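PDB 6K8C: folylpolyglutamate synthase (FolC) from Helicobacter pylori, which probably catalyses the ATP-dependent joining of glutamate to dihydropteroate, forming dihydrofolate, and the stepwise addition of further glutamates to reduced folates. Local coordinates for residues Lys13-Thr18 with Asn105-Leu110; Asn221-Gly226 with Asn243-Leu248; Val286-His291 with Gln316-Phe321. All blocks are in the same frame, centred on the assembly; numbering follows the deposited sequence.

Interaction 1 (Lys13-Thr18 with Asn105-Leu110); sequences KAFLET and NAHQQL
F15 on helix 12-17 and H107 on helix 100-110 mark the nearest approach of the two backbones, with CA atoms still 9.0 Å apart, so the two helices meet solely through side chains. Both residues direct CB toward the partner helix, and one aromatic pair makes the whole contact. The imidazole leads with its CE1 corner, which reaches F15 CB at 3.4 Å and lies almost as near the root of the phenyl ring, 3.5 Å from F15 CG. Farther out on the ring, F15 CD2 passes H107 ND1 at 3.9 Å. The rings are neither stacked nor edge-to-face: their planes stand at 47° and their centroids are 5.2 Å apart. H107 owes its reach to a first torsion that puts CG opposite the backbone N (chi1 160°), extending the imidazole away from its own helix. Both imidazole nitrogens are engaged, ND1 with Y124 OH and NE2 with the carbonyl oxygen of N10, which pins the rotation of the ring and leaves carbon CE1, between them, to meet F15. N10 O can only accept, so NE2 is probably the protonated nitrogen. F15 O accepts from both T18 OG1, at 2.7 Å, and T18 N. Y124, from helix 121-132, ties the site together: it meets F15 edge-to-face, bonds H107, and packs on L110, which also rests on L128 and M131. The short N-terminal helix 12-17 is thereby laid against helices 100-110 and 121-132, while its L16 packs on F87 in a loop.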
ATOM      1  N   LYS A  13      19.183   1.301 -10.380  1.00 27.82           N
ATOM      2  CA  LYS A  13      19.530   1.421  -8.966  1.00 34.79           C
ATOM      3  C   LYS A  13      20.400   2.649  -8.714  1.00 40.51           C
ATOM      4  O   LYS A  13      20.145   3.425  -7.783  1.00 34.17           O
ATOM      5  CB  LYS A  13      20.230   0.147  -8.486  1.00 37.69           C
ATOM      6  CG  LYS A  13      20.811   0.255  -7.079  1.00 53.54           C
ATOM      7  CD  LYS A  13      21.557  -1.010  -6.674  1.00 62.82           C
ATOM      8  CE  LYS A  13      20.598  -2.078  -6.162  1.00 75.73           C
ATOM      9  NZ  LYS A  13      19.897  -1.663  -4.913  1.00 70.81           N
ATOM     10  N   ALA A  14      21.419   2.856  -9.556  1.00 32.59           N
ATOM     11  CA  ALA A  14      22.288   4.019  -9.401  1.00 34.67           C
ATOM     12  C   ALA A  14      21.531   5.314  -9.656  1.00 33.42           C
ATOM     13  O   ALA A  14      21.762   6.317  -8.972  1.00 37.05           O
ATOM     14  CB  ALA A  14      23.493   3.907 -10.341  1.00 37.15           C
ATOM     15  N   PHE A  15      20.621   5.315 -10.634  1.00 30.09           N
ATOM     16  CA  PHE A  15      19.849   6.520 -10.924  1.00 35.22           C
ATOM     17  C   PHE A  15      18.944   6.897  -9.755  1.00 38.47           C
ATOM     18  O   PHE A  15      18.781   8.084  -9.445  1.00 33.29           O
ATOM     19  CB  PHE A  15      19.028   6.315 -12.196  1.00 32.89           C
ATOM     20  CG  PHE A  15      18.435   7.574 -12.751  1.00 37.69           C
ATOM     21  CD1 PHE A  15      19.248   8.597 -13.214  1.00 39.90           C
ATOM     22  CD2 PHE A  15      17.060   7.728 -12.831  1.00 32.13           C
ATOM     23  CE1 PHE A  15      18.700   9.755 -13.742  1.00 41.57           C
ATOM     24  CE2 PHE A  15      16.508   8.876 -13.365  1.00 40.81           C
ATOM     25  CZ  PHE A  15      17.330   9.897 -13.815  1.00 41.51           C
ATOM     26  N   LEU A  16      18.341   5.905  -9.095  1.00 34.06           N
ATOM     27  CA  LEU A  16      17.502   6.208  -7.936  1.00 32.26           C
ATOM     28  C   LEU A  16      18.327   6.735  -6.768  1.00 33.43           C
ATOM     29  O   LEU A  16      17.839   7.559  -5.988  1.00 31.78           O
ATOM     30  CB  LEU A  16      16.710   4.972  -7.509  1.00 30.15           C
ATOM     31  CG  LEU A  16      15.649   4.507  -8.510  1.00 27.84           C
ATOM     32  CD1 LEU A  16      14.959   3.247  -8.016  1.00 33.17           C
ATOM     33  CD2 LEU A  16      14.643   5.622  -8.751  1.00 29.58           C
ATOM     34  N   GLU A  17      19.578   6.297  -6.635  1.00 34.90           N
ATOM     35  CA  GLU A  17      20.392   6.789  -5.529  1.00 40.78           C
ATOM     36  C   GLU A  17      20.793   8.253  -5.696  1.00 37.23           C
ATOM     37  O   GLU A  17      21.178   8.889  -4.708  1.00 41.43           O
ATOM     38  CB  GLU A  17      21.624   5.900  -5.348  1.00 43.19           C
ATOM     39  CG  GLU A  17      21.317   4.641  -4.548  1.00 51.33           C
ATOM     40  CD  GLU A  17      22.287   3.501  -4.799  1.00 63.16           C
ATOM     41  OE1 GLU A  17      21.982   2.369  -4.368  1.00 71.74           O
ATOM     42  OE2 GLU A  17      23.351   3.731  -5.411  1.00 64.45           O
ATOM     43  N   THR A  18      20.699   8.807  -6.906  1.00 37.47           N
ATOM     44  CA  THR A  18      20.864  10.245  -7.103  1.00 34.88           C
ATOM     45  C   THR A  18      19.622  11.036  -6.728  1.00 43.05           C
ATOM     46  O   THR A  18      19.646  12.269  -6.795  1.00 38.03           O
ATOM     47  CB  THR A  18      21.223  10.558  -8.555  1.00 40.95           C
ATOM     48  OG1 THR A  18      20.042  10.488  -9.366  1.00 37.63           O
ATOM     49  CG2 THR A  18      22.270   9.580  -9.077  1.00 43.62           C
ATOM     50  N   ASN A 105      14.583  -1.775 -18.757  1.00 33.31           N
ATOM     51  CA  ASN A 105      14.378  -1.282 -20.115  1.00 32.52           C
ATOM     52  C   ASN A 105      13.554   0.000 -20.127  1.00 38.56           C
ATOM     53  O   ASN A 105      13.842   0.921 -20.901  1.00 33.39           O
ATOM     54  CB  ASN A 105      13.711  -2.365 -20.964  1.00 37.17           C
ATOM     55  CG  ASN A 105      13.255  -1.848 -22.309  1.00 51.57           C
ATOM     56  OD1 ASN A 105      12.070  -1.581 -22.515  1.00 54.50           O
ATOM     57  ND2 ASN A 105      14.196  -1.693 -23.232  1.00 58.04           N
ATOM     58  N   ALA A 106      12.520   0.083 -19.287  1.00 30.03           N
ATOM     59  CA  ALA A 106      11.760   1.326 -19.197  1.00 28.13           C
ATOM     60  C   ALA A 106      12.638   2.463 -18.693  1.00 31.33           C
ATOM     61  O   ALA A 106      12.559   3.592 -19.190  1.00 32.92           O
ATOM     62  CB  ALA A 106      10.549   1.138 -18.279  1.00 29.15           C
ATOM     63  N   HIS A 107      13.474   2.181 -17.693  1.00 26.45           N
ATOM     64  CA  HIS A 107      14.406   3.185 -17.198  1.00 28.33           C
ATOM     65  C   HIS A 107      15.364   3.636 -18.297  1.00 31.27           C
ATOM     66  O   HIS A 107      15.634   4.834 -18.446  1.00 33.45           O
ATOM     67  CB  HIS A 107      15.183   2.625 -16.007  1.00 26.83           C
ATOM     68  CG  HIS A 107      16.458   3.360 -15.729  1.00 33.16           C
ATOM     69  ND1 HIS A 107      16.480   4.636 -15.210  1.00 32.28           N
ATOM     70  CD2 HIS A 107      17.750   3.011 -15.930  1.00 35.64           C
ATOM     71  CE1 HIS A 107      17.734   5.037 -15.088  1.00 39.20           C
ATOM     72  NE2 HIS A 107      18.523   4.072 -15.520  1.00 31.40           N
ATOM     73  N   GLN A 108      15.877   2.691 -19.087  1.00 32.45           N
ATOM     74  CA  GLN A 108      16.832   3.044 -20.135  1.00 39.31           C
ATOM     75  C   GLN A 108      16.218   4.004 -21.148  1.00 39.08           C
ATOM     76  O   GLN A 108      16.904   4.895 -21.659  1.00 40.32           O
ATOM     77  CB  GLN A 108      17.345   1.783 -20.828  1.00 35.98           C
ATOM     78  CG  GLN A 108      18.490   1.093 -20.097  1.00 43.72           C
ATOM     79  CD  GLN A 108      19.577   2.065 -19.652  1.00 50.14           C
ATOM     80  OE1 GLN A 108      20.000   2.935 -20.414  1.00 47.19           O
ATOM     81  NE2 GLN A 108      20.033   1.916 -18.414  1.00 40.66           N
ATOM     82  N   GLN A 109      14.922   3.852 -21.437  1.00 36.53           N
ATOM     83  CA  GLN A 109      14.261   4.777 -22.353  1.00 35.76           C
ATOM     84  C   GLN A 109      14.061   6.148 -21.717  1.00 42.62           C
ATOM     85  O   GLN A 109      14.153   7.174 -22.403  1.00 37.10           O
ATOM     86  CB  GLN A 109      12.916   4.205 -22.806  1.00 44.51           C
ATOM     87  CG  GLN A 109      12.997   2.848 -23.484  1.00 47.48           C
ATOM     88  CD  GLN A 109      11.636   2.350 -23.934  1.00 50.25           C
ATOM     89  OE1 GLN A 109      11.196   1.270 -23.541  1.00 54.21           O
ATOM     90  NE2 GLN A 109      10.958   3.142 -24.759  1.00 46.03           N
ATOM     91  N   LEU A 110      13.776   6.190 -20.411  1.00 33.76           N
ATOM     92  CA  LEU A 110      13.454   7.457 -19.760  1.00 33.92           C
ATOM     93  C   LEU A 110      14.691   8.301 -19.469  1.00 32.37           C
ATOM     94  O   LEU A 110      14.643   9.532 -19.583  1.00 34.40           O
ATOM     95  CB  LEU A 110      12.709   7.206 -18.448  1.00 30.21           C
ATOM     96  CG  LEU A 110      11.251   6.764 -18.504  1.00 32.78           C
ATOM     97  CD1 LEU A 110      10.736   6.553 -17.088  1.00 30.53           C
ATOM     98  CD2 LEU A 110      10.425   7.806 -19.231  1.00 33.19           C
TER

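Interaction 2 (Asn221-Gly226 with Asn243-Leu248); sequences NEISKG and NLEVAL
S224 and E245 join the N-cap of helix 225-234 to the side of helix 241-254. S224 is the capping residue: its OG takes the backbone N-H of V227, while the same hydroxyl donates to E245 OE2 at 2.6 Å. A second, main-chain bond runs from S224 N to E245 OE2, also 2.6 Å long and nearly straight (166° at the hydrogen). One carboxylate oxygen is therefore gripped twice by one residue, and this is the tight part of the contact. The E245 chain bends at chi2 to present OE2 there, and its side chain also rests on V227. Being so close to the start of helix 225-234, the carboxylate would probably be stabilised in its charged form by the helix end. Toward I223 and E222 the packing slackens. I223 CG2 is 4.2 Å from E245 OE2, and this side chain packs on A241 and M242 at the start of the same helix, and on R228. E222 O lies 3.7 Å from E245 CG, while the exposed carboxylate of E222 leads away from helix 241-254. L244 and A247 of that helix pack on F64 of helix 58-70, L244 also reaching V227 and Y230. The two donors approach OE2 differently: S224 OG comes in on the syn side, 18° out of the carboxylate plane, whereas S224 N lies above that plane by 39°.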
ATOM      1  N   ASN A 221     -22.131   0.445   4.209  1.00 30.49           N
ATOM      2  CA  ASN A 221     -21.401  -0.229   5.281  1.00 29.15           C
ATOM      3  C   ASN A 221     -22.044  -1.598   5.482  1.00 31.07           C
ATOM      4  O   ASN A 221     -22.856  -1.825   6.384  1.00 29.14           O
ATOM      5  CB  ASN A 221     -21.410   0.611   6.555  1.00 25.31           C
ATOM      6  CG  ASN A 221     -20.458   0.077   7.610  1.00 34.97           C
ATOM      7  OD1 ASN A 221     -20.151  -1.116   7.642  1.00 34.91           O
ATOM      8  ND2 ASN A 221     -19.977   0.961   8.473  1.00 34.36           N
ATOM      9  N   GLU A 222     -21.652  -2.535   4.620  1.00 28.53           N
ATOM     10  CA  GLU A 222     -22.379  -3.787   4.454  1.00 35.38           C
ATOM     11  C   GLU A 222     -21.487  -4.774   3.714  1.00 37.06           C
ATOM     12  O   GLU A 222     -20.921  -4.427   2.675  1.00 29.90           O
ATOM     13  CB  GLU A 222     -23.673  -3.536   3.671  1.00 35.17           C
ATOM     14  CG  GLU A 222     -24.373  -4.773   3.163  1.00 39.21           C
ATOM     15  CD  GLU A 222     -25.387  -5.309   4.153  1.00 47.43           C
ATOM     16  OE1 GLU A 222     -25.238  -5.045   5.366  1.00 49.99           O
ATOM     17  OE2 GLU A 222     -26.340  -5.989   3.718  1.00 61.53           O
ATOM     18  N   ILE A 223     -21.366  -5.993   4.236  1.00 28.38           N
ATOM     19  CA  ILE A 223     -20.539  -7.029   3.621  1.00 27.90           C
ATOM     20  C   ILE A 223     -21.450  -8.106   3.049  1.00 36.71           C
ATOM     21  O   ILE A 223     -22.242  -8.713   3.780  1.00 31.42           O
ATOM     22  CB  ILE A 223     -19.531  -7.624   4.616  1.00 26.13           C
ATOM     23  CG1 ILE A 223     -18.454  -6.587   4.953  1.00 30.39           C
ATOM     24  CG2 ILE A 223     -18.848  -8.823   3.997  1.00 31.24           C
ATOM     25  CD1 ILE A 223     -18.067  -6.574   6.415  1.00 44.07           C
ATOM     26  N   SER A 224     -21.325  -8.351   1.746  1.00 33.36           N
ATOM     27  CA  SER A 224     -22.144  -9.351   1.079  1.00 41.38           C
ATOM     28  C   SER A 224     -21.714 -10.762   1.471  1.00 48.23           C
ATOM     29  O   SER A 224     -20.586 -11.003   1.911  1.00 36.40           O
ATOM     30  CB  SER A 224     -22.058  -9.190  -0.438  1.00 44.22           C
ATOM     31  OG  SER A 224     -20.741  -9.446  -0.906  1.00 39.42           O
ATOM     32  N   LYS A 225     -22.643 -11.707   1.300  1.00 37.88           N
ATOM     33  CA  LYS A 225     -22.330 -13.108   1.558  1.00 43.55           C
ATOM     34  C   LYS A 225     -21.197 -13.594   0.660  1.00 35.19           C
ATOM     35  O   LYS A 225     -20.317 -14.337   1.106  1.00 38.11           O
ATOM     36  CB  LYS A 225     -23.582 -13.967   1.363  1.00 46.77           C
ATOM     37  CG  LYS A 225     -23.300 -15.432   1.053  1.00 53.90           C
ATOM     38  CD  LYS A 225     -24.513 -16.309   1.336  1.00 64.40           C
ATOM     39  CE  LYS A 225     -24.595 -16.690   2.805  1.00 62.71           C
ATOM     40  NZ  LYS A 225     -25.781 -17.548   3.090  1.00 77.94           N
ATOM     41  N   GLY A 226     -21.201 -13.180  -0.607  1.00 34.25           N
ATOM     42  CA  GLY A 226     -20.137 -13.588  -1.512  1.00 40.48           C
ATOM     43  C   GLY A 226     -18.764 -13.159  -1.032  1.00 40.24           C
ATOM     44  O   GLY A 226     -17.793 -13.911  -1.149  1.00 34.89           O
ATOM     45  N   ASN A 243     -12.660  -3.749   2.229  1.00 26.19           N
ATOM     46  CA  ASN A 243     -11.744  -3.402   1.143  1.00 27.86           C
ATOM     47  C   ASN A 243     -12.130  -4.118  -0.141  1.00 26.97           C
ATOM     48  O   ASN A 243     -12.096  -3.523  -1.227  1.00 25.87           O
ATOM     49  CB  ASN A 243     -10.303  -3.722   1.544  1.00 26.21           C
ATOM     50  CG  ASN A 243      -9.780  -2.787   2.623  1.00 25.40           C
ATOM     51  OD1 ASN A 243     -10.354  -1.732   2.870  1.00 32.76           O
ATOM     52  ND2 ASN A 243      -8.683  -3.170   3.265  1.00 26.44           N
ATOM     53  N   LEU A 244     -12.531  -5.388  -0.039  1.00 23.99           N
ATOM     54  CA  LEU A 244     -12.984  -6.109  -1.222  1.00 28.65           C
ATOM     55  C   LEU A 244     -14.336  -5.595  -1.704  1.00 20.87           C
ATOM     56  O   LEU A 244     -14.583  -5.541  -2.916  1.00 25.05           O
ATOM     57  CB  LEU A 244     -13.047  -7.614  -0.943  1.00 31.11           C
ATOM     58  CG  LEU A 244     -13.542  -8.516  -2.089  1.00 33.08           C
ATOM     59  CD1 LEU A 244     -12.692  -8.395  -3.379  1.00 27.55           C
ATOM     60  CD2 LEU A 244     -13.601  -9.968  -1.636  1.00 33.04           C
ATOM     61  N   GLU A 245     -15.236  -5.235  -0.777  1.00 27.33           N
ATOM     62  CA  GLU A 245     -16.518  -4.668  -1.194  1.00 27.86           C
ATOM     63  C   GLU A 245     -16.314  -3.392  -1.998  1.00 23.08           C
ATOM     64  O   GLU A 245     -16.997  -3.166  -3.004  1.00 23.90           O
ATOM     65  CB  GLU A 245     -17.409  -4.382   0.018  1.00 28.30           C
ATOM     66  CG  GLU A 245     -18.029  -5.610   0.655  1.00 35.14           C
ATOM     67  CD  GLU A 245     -19.126  -6.238  -0.193  1.00 37.50           C
ATOM     68  OE1 GLU A 245     -19.543  -5.632  -1.205  1.00 39.88           O
ATOM     69  OE2 GLU A 245     -19.581  -7.340   0.170  1.00 37.91           O
ATOM     70  N   VAL A 246     -15.378  -2.546  -1.567  1.00 22.46           N
ATOM     71  CA  VAL A 246     -15.095  -1.316  -2.302  1.00 21.82           C
ATOM     72  C   VAL A 246     -14.493  -1.630  -3.667  1.00 21.81           C
ATOM     73  O   VAL A 246     -14.892  -1.051  -4.685  1.00 21.93           O
ATOM     74  CB  VAL A 246     -14.181  -0.403  -1.468  1.00 21.79           C
ATOM     75  CG1 VAL A 246     -13.740   0.796  -2.296  1.00 24.85           C
ATOM     76  CG2 VAL A 246     -14.900   0.039  -0.186  1.00 22.73           C
ATOM     77  N   ALA A 247     -13.541  -2.562  -3.718  1.00 20.04           N
ATOM     78  CA  ALA A 247     -12.961  -2.946  -5.001  1.00 20.55           C
ATOM     79  C   ALA A 247     -14.016  -3.533  -5.928  1.00 23.73           C
ATOM     80  O   ALA A 247     -13.973  -3.313  -7.144  1.00 21.76           O
ATOM     81  CB  ALA A 247     -11.822  -3.945  -4.793  1.00 23.48           C
ATOM     82  N   LEU A 248     -14.963  -4.296  -5.376  1.00 24.62           N
ATOM     83  CA  LEU A 248     -16.031  -4.852  -6.202  1.00 24.24           C
ATOM     84  C   LEU A 248     -16.914  -3.750  -6.772  1.00 21.78           C
ATOM     85  O   LEU A 248     -17.309  -3.807  -7.944  1.00 25.69           O
ATOM     86  CB  LEU A 248     -16.861  -5.844  -5.383  1.00 22.80           C
ATOM     87  CG  LEU A 248     -17.835  -6.747  -6.144  1.00 36.23           C
ATOM     88  CD1 LEU A 248     -17.098  -7.612  -7.151  1.00 35.14           C
ATOM     89  CD2 LEU A 248     -18.620  -7.609  -5.161  1.00 40.96           C
TER

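Interaction 3 (Val286-His291 with Gln316-Phe321); sequences VGHNPH and QDKDAF
H288 and K318 point in opposite senses as they pass, the imidazole running alongside the root of the lysine chain. The nearest atoms are H288 ND1 and K318 CB, 3.4 Å apart, and the methylene meets the ring obliquely. The ring's edge is turned to the next residues: H288 CE1 lies 3.9 Å from A320 CA and equally far from D319 O, both near the ring plane. With its first torsion near trans (chi1 -167°) the imidazole reaches K318. Its far nitrogen NE2 is hydrogen-bonded to Y312 OH, fixing the ring's rotation. On the ND1 side, a water lies in the ring plane at 3.3 Å from H288 ND1, a weak bond, and accepts from D319 N at 3.2 Å, bridging the two loops. D319 itself is the N-cap of helix 320-327, with OD1 on L322 N. Both loops follow strands of the same sheet, and N289 N bonds Y376 OH at the end of strand 373-376, which lies between them. The H-N-P of 288-290 fits the motif of the folylpolyglutamate synthase family, where this loop probably lies near the nucleotide. K318 bends at chi2, chi3 and chi4, and its NZ, turned away from the imidazole, forms a salt bridge with D317 OD2. H288 meets the lysine's aliphatic carbons, while its ring nitrogens go to Y312 OH and, weakly, to the water.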
ATOM      1  N   VAL A 286       3.823  -5.703   7.480  1.00 25.31           N
ATOM      2  CA  VAL A 286       4.015  -4.259   7.538  1.00 25.93           C
ATOM      3  C   VAL A 286       2.864  -3.531   8.221  1.00 31.83           C
ATOM      4  O   VAL A 286       2.873  -2.294   8.269  1.00 34.27           O
ATOM      5  CB  VAL A 286       4.203  -3.674   6.126  1.00 32.53           C
ATOM      6  CG1 VAL A 286       5.464  -4.236   5.490  1.00 38.39           C
ATOM      7  CG2 VAL A 286       2.981  -3.979   5.263  1.00 36.45           C
ATOM      8  N   GLY A 287       1.879  -4.248   8.747  1.00 31.64           N
ATOM      9  CA  GLY A 287       0.711  -3.595   9.306  1.00 29.79           C
ATOM     10  C   GLY A 287       0.933  -3.035  10.701  1.00 38.19           C
ATOM     11  O   GLY A 287       1.967  -3.236  11.337  1.00 28.38           O
ATOM     12  N   HIS A 288      -0.071  -2.291  11.173  1.00 32.41           N
ATOM     13  CA  HIS A 288      -0.151  -1.922  12.590  1.00 32.29           C
ATOM     14  C   HIS A 288      -1.605  -1.519  12.847  1.00 35.49           C
ATOM     15  O   HIS A 288      -1.968  -0.349  12.717  1.00 39.01           O
ATOM     16  CB  HIS A 288       0.802  -0.814  12.983  1.00 31.49           C
ATOM     17  CG  HIS A 288       0.938  -0.657  14.467  1.00 38.46           C
ATOM     18  ND1 HIS A 288      -0.051  -0.099  15.249  1.00 48.13           N
ATOM     19  CD2 HIS A 288       1.926  -1.026  15.317  1.00 41.50           C
ATOM     20  CE1 HIS A 288       0.332  -0.113  16.514  1.00 43.98           C
ATOM     21  NE2 HIS A 288       1.528  -0.670  16.582  1.00 35.59           N
ATOM     22  N   ASN A 289      -2.418  -2.507  13.207  1.00 31.37           N
ATOM     23  CA  ASN A 289      -3.856  -2.337  13.346  1.00 37.89           C
ATOM     24  C   ASN A 289      -4.367  -3.440  14.242  1.00 36.79           C
ATOM     25  O   ASN A 289      -3.847  -4.561  14.189  1.00 29.65           O
ATOM     26  CB  ASN A 289      -4.557  -2.416  11.982  1.00 39.81           C
ATOM     27  CG  ASN A 289      -5.240  -1.131  11.606  1.00 58.86           C
ATOM     28  OD1 ASN A 289      -4.993  -0.083  12.204  1.00 66.61           O
ATOM     29  ND2 ASN A 289      -6.114  -1.199  10.607  1.00 63.13           N
ATOM     30  N   PRO A 290      -5.386  -3.172  15.060  1.00 35.15           N
ATOM     31  CA  PRO A 290      -6.030  -4.274  15.782  1.00 32.14           C
ATOM     32  C   PRO A 290      -6.494  -5.375  14.850  1.00 31.67           C
ATOM     33  O   PRO A 290      -6.399  -6.560  15.193  1.00 32.79           O
ATOM     34  CB  PRO A 290      -7.206  -3.582  16.491  1.00 37.57           C
ATOM     35  CG  PRO A 290      -6.770  -2.166  16.639  1.00 39.69           C
ATOM     36  CD  PRO A 290      -5.979  -1.866  15.393  1.00 31.89           C
ATOM     37  N   HIS A 291      -6.978  -5.014  13.660  1.00 31.00           N
ATOM     38  CA  HIS A 291      -7.470  -6.031  12.738  1.00 30.85           C
ATOM     39  C   HIS A 291      -6.342  -6.925  12.237  1.00 26.93           C
ATOM     40  O   HIS A 291      -6.478  -8.155  12.210  1.00 30.66           O
ATOM     41  CB  HIS A 291      -8.193  -5.378  11.561  1.00 42.37           C
ATOM     42  CG  HIS A 291      -8.896  -6.361  10.682  1.00 44.03           C
ATOM     43  ND1 HIS A 291     -10.168  -6.820  10.950  1.00 54.08           N
ATOM     44  CD2 HIS A 291      -8.492  -7.001   9.559  1.00 45.70           C
ATOM     45  CE1 HIS A 291     -10.524  -7.688  10.019  1.00 51.07           C
ATOM     46  NE2 HIS A 291      -9.525  -7.816   9.165  1.00 46.44           N
ATOM     47  N   GLN A 316       4.100   7.165  16.365  1.00 63.72           N
ATOM     48  CA  GLN A 316       3.525   7.789  17.553  1.00 69.90           C
ATOM     49  C   GLN A 316       2.008   7.910  17.487  1.00 62.30           C
ATOM     50  O   GLN A 316       1.362   8.079  18.530  1.00 60.12           O
ATOM     51  CB  GLN A 316       4.144   9.167  17.753  1.00 71.11           C
ATOM     52  CG  GLN A 316       5.292   9.198  18.737  1.00 75.36           C
ATOM     53  CD  GLN A 316       4.807   9.353  20.161  1.00 86.24           C
ATOM     54  OE1 GLN A 316       4.393  10.440  20.571  1.00 90.30           O
ATOM     55  NE2 GLN A 316       4.840   8.263  20.921  1.00 80.13           N
ATOM     56  N   ASP A 317       1.428   7.816  16.296  1.00 66.24           N
ATOM     57  CA  ASP A 317       0.003   8.037  16.100  1.00 67.03           C
ATOM     58  C   ASP A 317      -0.828   6.769  16.247  1.00 74.52           C
ATOM     59  O   ASP A 317      -2.056   6.836  16.117  1.00 74.25           O
ATOM     60  CB  ASP A 317      -0.243   8.640  14.713  1.00 74.80           C
ATOM     61  CG  ASP A 317       0.625   7.995  13.637  1.00 74.49           C
ATOM     62  OD1 ASP A 317       1.874   8.034  13.755  1.00 70.62           O
ATOM     63  OD2 ASP A 317       0.059   7.452  12.667  1.00 80.11           O
ATOM     64  N   LYS A 318      -0.201   5.623  16.493  1.00 61.42           N
ATOM     65  CA  LYS A 318      -0.895   4.346  16.489  1.00 64.93           C
ATOM     66  C   LYS A 318      -1.186   3.870  17.909  1.00 57.44           C
ATOM     67  O   LYS A 318      -0.518   4.254  18.874  1.00 56.07           O
ATOM     68  CB  LYS A 318      -0.076   3.297  15.735  1.00 59.55           C
ATOM     69  CG  LYS A 318       0.135   3.629  14.266  1.00 61.65           C
ATOM     70  CD  LYS A 318      -1.103   3.325  13.437  1.00 68.11           C
ATOM     71  CE  LYS A 318      -1.233   4.271  12.250  1.00 77.12           C
ATOM     72  NZ  LYS A 318      -1.698   5.628  12.653  1.00 78.69           N
ATOM     73  N   ASP A 319      -2.206   3.018  18.019  1.00 54.05           N
ATOM     74  CA  ASP A 319      -2.634   2.466  19.304  1.00 54.51           C
ATOM     75  C   ASP A 319      -1.765   1.251  19.616  1.00 42.65           C
ATOM     76  O   ASP A 319      -2.176   0.096  19.482  1.00 40.45           O
ATOM     77  CB  ASP A 319      -4.115   2.109  19.268  1.00 49.66           C
ATOM     78  CG  ASP A 319      -4.676   1.768  20.642  1.00 50.51           C
ATOM     79  OD1 ASP A 319      -3.887   1.625  21.602  1.00 47.43           O
ATOM     80  OD2 ASP A 319      -5.913   1.638  20.757  1.00 52.62           O
ATOM     81  N   ALA A 320      -0.534   1.533  20.050  1.00 37.81           N
ATOM     82  CA  ALA A 320       0.409   0.462  20.349  1.00 39.68           C
ATOM     83  C   ALA A 320      -0.107  -0.439  21.463  1.00 38.40           C
ATOM     84  O   ALA A 320       0.059  -1.663  21.407  1.00 30.02           O
ATOM     85  CB  ALA A 320       1.766   1.050  20.726  1.00 40.90           C
ATOM     86  N   PHE A 321      -0.740   0.151  22.480  1.00 33.24           N
ATOM     87  CA  PHE A 321      -1.208  -0.627  23.623  1.00 35.24           C
ATOM     88  C   PHE A 321      -2.160  -1.734  23.183  1.00 27.16           C
ATOM     89  O   PHE A 321      -1.976  -2.906  23.534  1.00 31.14           O
ATOM     90  CB  PHE A 321      -1.886   0.297  24.643  1.00 30.86           C
ATOM     91  CG  PHE A 321      -2.563  -0.433  25.760  1.00 35.19           C
ATOM     92  CD1 PHE A 321      -1.847  -0.834  26.876  1.00 32.16           C
ATOM     93  CD2 PHE A 321      -3.919  -0.725  25.697  1.00 37.16           C
ATOM     94  CE1 PHE A 321      -2.463  -1.508  27.908  1.00 37.74           C
ATOM     95  CE2 PHE A 321      -4.541  -1.406  26.725  1.00 35.21           C
ATOM     96  CZ  PHE A 321      -3.814  -1.798  27.831  1.00 34.20           C
TER
HETATM   97  O   HOH W   1      -3.154   1.102  15.593  1.00 40.85           O

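How the interactions relate
Interactions 1 and 2 belong to the larger, P-loop-type part of the chain, on opposite sides of the chain's centre with their own centres 39 Å apart. Interaction 3 lies in the glutamate ligase domain; its centre is 35 Å from that of interaction 1 but 23 Å from that of interaction 2. Interactions 2 and 3 also approach to about 7 Å between nearest atoms, without touching. Helix 241-254 of interaction 2 packs on helix 58-70, which follows the P-loop, and N243 bonds S60 weakly. In this family ATP probably binds between the two domains; interactions 2 and 3 would then probably lie nearer that cleft than interaction 1.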